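Local coordinates for alpha-fucosidase (Bifidobacterium bifidum, PDB 2EAB), which probably hydrolyses alpha-1,2-linked L-fucose from glycans, this chain being the catalytic part of a longer, membrane-associated protein, at residues L203-S208 and V274-A279; V334-G339 and G812-L817; Q392-L397 and S417-N422. All coordinates share one frame; numbering follows the deposited sequence.

Interaction 1: L203-S208 and V274-A279; sequences LNFNVS and VTLYIA
L203, F205 and V207 face V274 and L276 across two strands that run in roughly the same direction, 27° apart, with a closest axis approach of 10.7 Å. That spacing is one of layers rather than of neighbours within a sheet. The CA atoms of L203 and V274 are 8.4 Å apart and the gap widens toward V207 and L276. Strand 203-208 belongs to one antiparallel sheet and strand 273-282 to another, so the pair samples the filling of a beta-sandwich in the N-terminal domain related to glycosyl hydrolase family 65. On 203-208 the alternate residues N204 and N206 turn outward: N204 OD1 takes a bond from D270 N, and N206 ND2 reaches S265 OG. The inward side chains are purely hydrocarbon. F205 CG sits between the backbone N and the carbonyl carbon (chi1 66°), a setting that carries the ring into the interlayer with its far edge leading. V274 CG2 lies at that edge, near the ring plane and 3.6 Å from F205 CZ, and also meets L203 CD2 at 3.8 Å, the two aliphatic side chains crossing obliquely. L276 divides its branches: CD1 comes to the ring edge 4.1 Å from F205 CZ, while CD2 meets V207 CG2 tip to tip at 4.0 Å. L195, L144 and I246 from adjoining strands fill in around these groups. With only methyl groups and a phenyl edge meeting, the two sheets are held here by dispersion and the exclusion of water, without directional bonds.

Interaction 2: V334-G339 and G812-L817; sequences VKIDLG and GSVSGL
V334 lies against the bulge at G816 and L817: its CG1 meets L817 CD2 at 4.1 Å, the two side chains crossing at a slant, while CG2 rests 3.5 Å from G816 O. With CG1 anti to the backbone N (chi1 173°), the two methyls can divide between these neighbours, and Y376 of helix 365-386 touches both V334 and L817. Cut back to an alanine, V334 would lose both methyls, which is likely to open a gap between L817 and helix 365-386. At the other end D337 and S813 form a hydrogen-bonded antiparallel pair. D337 N gives a nearly straight bond (177°) to S813 O at 2.9 Å, and S813 N returns one to D337 O. Strand 335-337 is thereby the edge of an antiparallel sheet otherwise built from C-terminal strands, and so joins a segment within the family 95 catalytic range to the C-terminal sheet. On the far side of 812-817, V825 of strand 823-830 is faced by both G816 and L817 in a G1 beta bulge, where the backbone angles of G816 call for glycine. On the face shared by K335, D337, S813 and S815, the carboxylate of D337 is turned forward to the loop that follows its strand: OD1 accepts from G339 N at 3.0 Å, an Asx turn. A water bound to S813 OG at 2.7 Å makes a further, weak bond to D337 OD2. I336 and V814 project from the reverse face, where L780 of helix 767-780 meets both.

Interaction 3: Q392-L397 and S417-N422; sequences QLPSNL and SDFHMN. With CA (calcium ion), chain C; EDO (1,2-ethanediol), chain D.
F419 fills the bend of 392-397, touching L393, P394, S395 and N396 with one side of its ring. Its CB starts out away from that loop, but with CG anti to the carbonyl carbon (chi1 -55°) the ring swings back. CD2 is the first ring atom to arrive, 3.8 Å from S395 O. CE2, next along, is the busiest: it lies 3.3 Å from P394 O, with P394 CG and N396 CB also close, and the proline crosses the phenyl at about a right angle. CZ, at the tip, ends 4.0 Å from L393 CB. Both carbonyl oxygens lie at the ring edge, near its plane, where aromatic C-H groups are weakly positive. The rings of W80 and Y447 enclose F419 further. Beyond the ring the loop is fixed by polar contacts: L397 N bonds to D418 O at 2.9 Å, in the carbonyl plane, and S417 OG donates to N396 OD1 from well above the amide plane. N396 OD1 also accepts from Q398 N. L397 CD1 packs alongside D418, while its CD2 meets H420 CB. L393 O, at 2.7 Å, binds the calcium ion together with E77 and S386. Apolar packing and C-H edges against two carbonyls thus hold F419 in the bend next to L393, with polar bonds at the far end, an arrangement consistent with a well-ordered ligand loop.

The three contacts are separate: nearest atoms are about 26 Å apart between interactions 1 and 2, about 17 Å between 2 and 3, and about 12 Å between 1 and 3. Along the chain interaction 1 closes first, and interaction 3 is nested inside the long loop that interaction 2 closes. The calcium ion at interaction 3 offers indirect links to the other two. Its ligand E77 directly follows strand 69-76, which shares a sheet with strand 203-208 of interaction 1. Its ligand S386 ends helix 365-386, a helix that also packs on interaction 2. The metal thus joins the N-terminal sandwich to the catalytic domain, while interaction 2 joins the catalytic domain to the C-terminal sheet.

Interaction 1: L203-S208 and V274-A279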
# COMPACT_ATOMS: atom_id res chain seq x y z
N LEU A 203 5.20 36.01 20.89
CA LEU A 203 5.42 35.16 19.71
C LEU A 203 6.46 35.80 18.80
O LEU A 203 6.19 36.79 18.10
CB LEU A 203 4.12 34.86 18.97
CG LEU A 203 4.16 33.74 17.92
CD1 LEU A 203 4.63 32.41 18.51
CD2 LEU A 203 2.80 33.59 17.27
N ASN A 204 7.67 35.24 18.84
CA ASN A 204 8.81 35.72 18.08
C ASN A 204 9.53 34.53 17.46
O ASN A 204 9.97 33.63 18.16
CB ASN A 204 9.78 36.48 19.00
CG ASN A 204 9.14 37.69 19.64
OD1 ASN A 204 9.04 38.75 19.03
ND2 ASN A 204 8.70 37.54 20.89
N PHE A 205 9.62 34.53 16.13
CA PHE A 205 10.29 33.44 15.43
C PHE A 205 10.70 33.80 14.01
O PHE A 205 10.16 34.73 13.41
CB PHE A 205 9.44 32.16 15.42
CG PHE A 205 8.17 32.28 14.62
CD1 PHE A 205 8.16 31.98 13.27
CD2 PHE A 205 6.99 32.69 15.23
CE1 PHE A 205 7.00 32.09 12.52
CE2 PHE A 205 5.82 32.80 14.49
CZ PHE A 205 5.82 32.50 13.13
N ASN A 206 11.67 33.05 13.50
CA ASN A 206 12.10 33.14 12.12
C ASN A 206 11.61 31.91 11.37
O ASN A 206 11.79 30.79 11.84
CB ASN A 206 13.63 33.23 12.08
CG ASN A 206 14.18 33.24 10.67
OD1 ASN A 206 14.25 32.21 10.01
ND2 ASN A 206 14.61 34.42 10.22
N VAL A 207 10.97 32.13 10.22
CA VAL A 207 10.52 31.01 9.39
C VAL A 207 11.35 30.91 8.11
O VAL A 207 11.53 31.90 7.40
CB VAL A 207 8.99 31.03 9.10
CG1 VAL A 207 8.55 32.35 8.51
CG2 VAL A 207 8.59 29.88 8.18
N SER A 208 11.86 29.71 7.86
CA SER A 208 12.60 29.42 6.64
C SER A 208 12.13 28.09 6.06
O SER A 208 11.50 27.29 6.75
CB SER A 208 14.10 29.40 6.91
OG SER A 208 14.44 28.43 7.88
N VAL A 274 -0.29 33.55 15.06
CA VAL A 274 -0.09 33.63 13.61
C VAL A 274 -0.57 32.35 12.93
O VAL A 274 -0.56 31.27 13.53
CB VAL A 274 1.40 33.89 13.22
CG1 VAL A 274 1.92 35.19 13.81
CG2 VAL A 274 2.29 32.73 13.64
N THR A 275 -1.01 32.48 11.69
CA THR A 275 -1.30 31.32 10.84
C THR A 275 -0.37 31.36 9.63
O THR A 275 -0.27 32.38 8.94
CB THR A 275 -2.77 31.29 10.37
OG1 THR A 275 -3.63 31.43 11.50
CG2 THR A 275 -3.09 29.97 9.65
N LEU A 276 0.31 30.24 9.40
CA LEU A 276 1.13 30.05 8.21
C LEU A 276 0.36 29.19 7.23
O LEU A 276 -0.19 28.15 7.60
CB LEU A 276 2.45 29.37 8.56
CG LEU A 276 3.65 30.22 8.99
CD1 LEU A 276 3.33 31.20 10.13
CD2 LEU A 276 4.81 29.32 9.37
N TYR A 277 0.30 29.64 5.98
CA TYR A 277 -0.24 28.85 4.89
C TYR A 277 0.90 28.45 3.97
O TYR A 277 1.63 29.30 3.46
CB TYR A 277 -1.31 29.64 4.13
CG TYR A 277 -2.52 29.96 4.97
CD1 TYR A 277 -3.52 29.01 5.17
CD2 TYR A 277 -2.65 31.20 5.59
CE1 TYR A 277 -4.64 29.30 5.96
CE2 TYR A 277 -3.76 31.50 6.37
CZ TYR A 277 -4.75 30.54 6.55
OH TYR A 277 -5.84 30.83 7.33
N ILE A 278 1.05 27.14 3.79
CA ILE A 278 2.18 26.58 3.07
C ILE A 278 1.66 25.75 1.90
O ILE A 278 0.83 24.86 2.08
CB ILE A 278 3.05 25.69 3.99
CG1 ILE A 278 3.56 26.49 5.20
CG2 ILE A 278 4.22 25.09 3.21
CD1 ILE A 278 3.39 25.78 6.53
N ALA A 279 2.15 26.06 0.70
CA ALA A 279 1.80 25.28 -0.48
C ALA A 279 3.04 24.96 -1.29
O ALA A 279 4.06 25.65 -1.18
CB ALA A 279 0.79 26.02 -1.33

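Interaction 2: V334-G339 and G812-L817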
# COMPACT_ATOMS: atom_id res chain seq x y z
N VAL A 334 -14.68 3.65 10.46
CA VAL A 334 -14.38 2.42 11.16
C VAL A 334 -14.16 2.72 12.64
O VAL A 334 -13.43 3.65 12.99
CB VAL A 334 -13.13 1.71 10.56
CG1 VAL A 334 -12.71 0.51 11.41
CG2 VAL A 334 -13.41 1.27 9.13
N LYS A 335 -14.79 1.92 13.49
CA LYS A 335 -14.54 1.97 14.93
C LYS A 335 -14.22 0.57 15.41
O LYS A 335 -14.79 -0.41 14.91
CB LYS A 335 -15.76 2.53 15.67
CG LYS A 335 -16.12 3.96 15.30
CD LYS A 335 -15.07 4.93 15.82
CE LYS A 335 -15.18 6.29 15.16
NZ LYS A 335 -14.22 7.25 15.79
N ILE A 336 -13.32 0.47 16.37
CA ILE A 336 -12.92 -0.83 16.90
C ILE A 336 -12.71 -0.72 18.41
O ILE A 336 -12.00 0.17 18.88
CB ILE A 336 -11.68 -1.42 16.16
CG1 ILE A 336 -11.38 -2.84 16.66
CG2 ILE A 336 -10.46 -0.48 16.26
CD1 ILE A 336 -10.40 -3.61 15.79
N ASP A 337 -13.36 -1.61 19.14
CA ASP A 337 -13.26 -1.64 20.60
C ASP A 337 -12.85 -3.03 21.06
O ASP A 337 -13.64 -3.98 21.02
CB ASP A 337 -14.58 -1.22 21.26
CG ASP A 337 -14.43 -0.94 22.76
OD1 ASP A 337 -13.35 -1.18 23.34
OD2 ASP A 337 -15.42 -0.46 23.36
N LEU A 338 -11.60 -3.13 21.51
CA LEU A 338 -11.08 -4.38 22.05
C LEU A 338 -10.81 -4.27 23.55
O LEU A 338 -10.20 -5.15 24.14
CB LEU A 338 -9.80 -4.78 21.32
CG LEU A 338 -9.88 -5.02 19.81
CD1 LEU A 338 -8.52 -5.43 19.29
CD2 LEU A 338 -10.94 -6.07 19.47
N GLY A 339 -11.29 -3.18 24.16
CA GLY A 339 -11.08 -2.93 25.58
C GLY A 339 -9.87 -2.06 25.87
O GLY A 339 -9.35 -2.06 26.99
N GLY A 812 -15.41 -7.97 22.16
CA GLY A 812 -15.13 -6.73 21.46
C GLY A 812 -16.19 -6.40 20.44
O GLY A 812 -17.20 -7.09 20.33
N SER A 813 -15.95 -5.32 19.71
CA SER A 813 -16.81 -4.94 18.61
C SER A 813 -16.01 -4.19 17.57
O SER A 813 -14.96 -3.60 17.87
CB SER A 813 -18.00 -4.09 19.10
OG SER A 813 -17.56 -2.86 19.63
N VAL A 814 -16.51 -4.24 16.34
CA VAL A 814 -15.96 -3.47 15.24
C VAL A 814 -17.14 -3.02 14.38
O VAL A 814 -18.16 -3.72 14.29
CB VAL A 814 -14.92 -4.30 14.42
CG1 VAL A 814 -15.58 -5.49 13.71
CG2 VAL A 814 -14.16 -3.42 13.43
N SER A 815 -17.02 -1.84 13.78
CA SER A 815 -18.05 -1.34 12.89
C SER A 815 -17.40 -0.68 11.69
O SER A 815 -16.31 -0.09 11.81
CB SER A 815 -18.99 -0.37 13.61
OG SER A 815 -18.29 0.77 14.08
N GLY A 816 -18.05 -0.79 10.54
CA GLY A 816 -17.63 -0.05 9.37
C GLY A 816 -16.67 -0.74 8.42
O GLY A 816 -16.19 -0.11 7.48
N LEU A 817 -16.37 -2.02 8.65
CA LEU A 817 -15.57 -2.77 7.68
C LEU A 817 -16.40 -3.01 6.42
O LEU A 817 -17.63 -2.89 6.46
CB LEU A 817 -15.10 -4.10 8.27
CG LEU A 817 -14.26 -4.01 9.54
CD1 LEU A 817 -13.76 -5.39 9.94
CD2 LEU A 817 -13.09 -3.04 9.40
O HOH W 1 -17.59 -2.84 22.33

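Interaction 3: Q392-L397 and S417-N422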
# COMPACT_ATOMS: atom_id res chain seq x y z
N GLN A 392 -1.75 12.72 -7.23
CA GLN A 392 -1.21 12.41 -8.55
C GLN A 392 -0.55 11.04 -8.60
O GLN A 392 -0.48 10.43 -9.67
CB GLN A 392 -0.25 13.49 -9.01
CG GLN A 392 -0.91 14.84 -9.18
CD GLN A 392 -0.07 15.78 -10.01
OE1 GLN A 392 0.01 15.64 -11.22
NE2 GLN A 392 0.56 16.75 -9.35
N LEU A 393 -0.06 10.56 -7.46
CA LEU A 393 0.65 9.29 -7.37
C LEU A 393 0.14 8.49 -6.18
O LEU A 393 -0.30 9.07 -5.19
CB LEU A 393 2.16 9.52 -7.26
CG LEU A 393 2.82 10.08 -8.53
CD1 LEU A 393 4.22 10.60 -8.25
CD2 LEU A 393 2.82 9.06 -9.66
N PRO A 394 0.22 7.15 -6.26
CA PRO A 394 -0.17 6.35 -5.11
C PRO A 394 0.89 6.50 -4.02
O PRO A 394 1.95 7.11 -4.25
CB PRO A 394 -0.19 4.92 -5.67
CG PRO A 394 0.72 4.94 -6.83
CD PRO A 394 0.69 6.33 -7.39
N SER A 395 0.61 5.93 -2.85
CA SER A 395 1.62 5.86 -1.81
C SER A 395 2.85 5.10 -2.32
O SER A 395 2.72 4.08 -3.00
CB SER A 395 1.04 5.19 -0.58
OG SER A 395 0.40 3.98 -0.94
N ASN A 396 4.03 5.61 -2.00
CA ASN A 396 5.28 4.93 -2.35
C ASN A 396 5.79 4.11 -1.15
O ASN A 396 5.03 3.86 -0.20
CB ASN A 396 6.33 5.92 -2.92
CG ASN A 396 6.73 7.02 -1.94
OD1 ASN A 396 7.00 6.75 -0.76
ND2 ASN A 396 6.82 8.25 -2.43
N LEU A 397 7.04 3.66 -1.18
CA LEU A 397 7.57 2.84 -0.08
C LEU A 397 7.51 3.53 1.28
O LEU A 397 7.59 2.87 2.31
CB LEU A 397 9.02 2.42 -0.35
CG LEU A 397 9.30 1.30 -1.34
CD1 LEU A 397 10.79 1.12 -1.49
CD2 LEU A 397 8.65 -0.01 -0.88
N SER A 417 12.75 5.08 -2.21
CA SER A 417 11.38 5.31 -1.72
C SER A 417 10.38 5.20 -2.88
O SER A 417 9.48 6.03 -3.05
CB SER A 417 11.26 6.64 -0.98
OG SER A 417 9.99 6.75 -0.35
N ASP A 418 10.57 4.17 -3.69
CA ASP A 418 9.93 4.06 -4.99
C ASP A 418 8.59 3.31 -4.95
O ASP A 418 7.98 3.15 -3.89
CB ASP A 418 10.92 3.47 -6.03
CG ASP A 418 11.23 1.99 -5.80
OD1 ASP A 418 10.61 1.39 -4.91
OD2 ASP A 418 12.09 1.43 -6.52
N PHE A 419 8.13 2.90 -6.13
CA PHE A 419 6.97 2.03 -6.26
C PHE A 419 7.51 0.62 -6.50
O PHE A 419 7.97 0.30 -7.60
CB PHE A 419 6.05 2.53 -7.38
CG PHE A 419 5.64 3.96 -7.18
CD1 PHE A 419 6.21 4.98 -7.94
CD2 PHE A 419 4.71 4.30 -6.19
CE1 PHE A 419 5.85 6.31 -7.73
CE2 PHE A 419 4.34 5.63 -5.99
CZ PHE A 419 4.92 6.63 -6.76
N HIS A 420 7.50 -0.20 -5.45
CA HIS A 420 8.09 -1.53 -5.48
C HIS A 420 6.96 -2.52 -5.66
O HIS A 420 6.22 -2.81 -4.71
CB HIS A 420 8.87 -1.84 -4.20
CG HIS A 420 10.35 -1.99 -4.41
ND1 HIS A 420 11.02 -3.19 -4.33
CD2 HIS A 420 11.28 -1.06 -4.71
CE1 HIS A 420 12.30 -2.99 -4.56
NE2 HIS A 420 12.49 -1.70 -4.81
N MET A 421 6.81 -3.03 -6.88
CA MET A 421 5.55 -3.63 -7.30
C MET A 421 5.56 -5.16 -7.29
O MET A 421 4.81 -5.80 -8.02
CB MET A 421 5.16 -3.07 -8.68
CG MET A 421 3.67 -3.07 -8.97
SD MET A 421 3.27 -2.07 -10.41
CE MET A 421 3.84 -3.14 -11.73
N ASN A 422 6.39 -5.75 -6.43
CA ASN A 422 6.38 -7.20 -6.26
C ASN A 422 6.19 -7.60 -4.80
O ASN A 422 6.80 -8.55 -4.31
CB ASN A 422 7.63 -7.85 -6.88
CG ASN A 422 7.38 -9.27 -7.38
OD1 ASN A 422 6.24 -9.70 -7.54
ND2 ASN A 422 8.46 -10.00 -7.64
CA CA C . 0.56 10.36 -2.99
C1 EDO D . 6.49 -12.09 -3.68
O1 EDO D . 7.37 -12.75 -2.63
C2 EDO D . 7.48 -11.60 -4.80
O2 EDO D . 8.30 -10.46 -4.25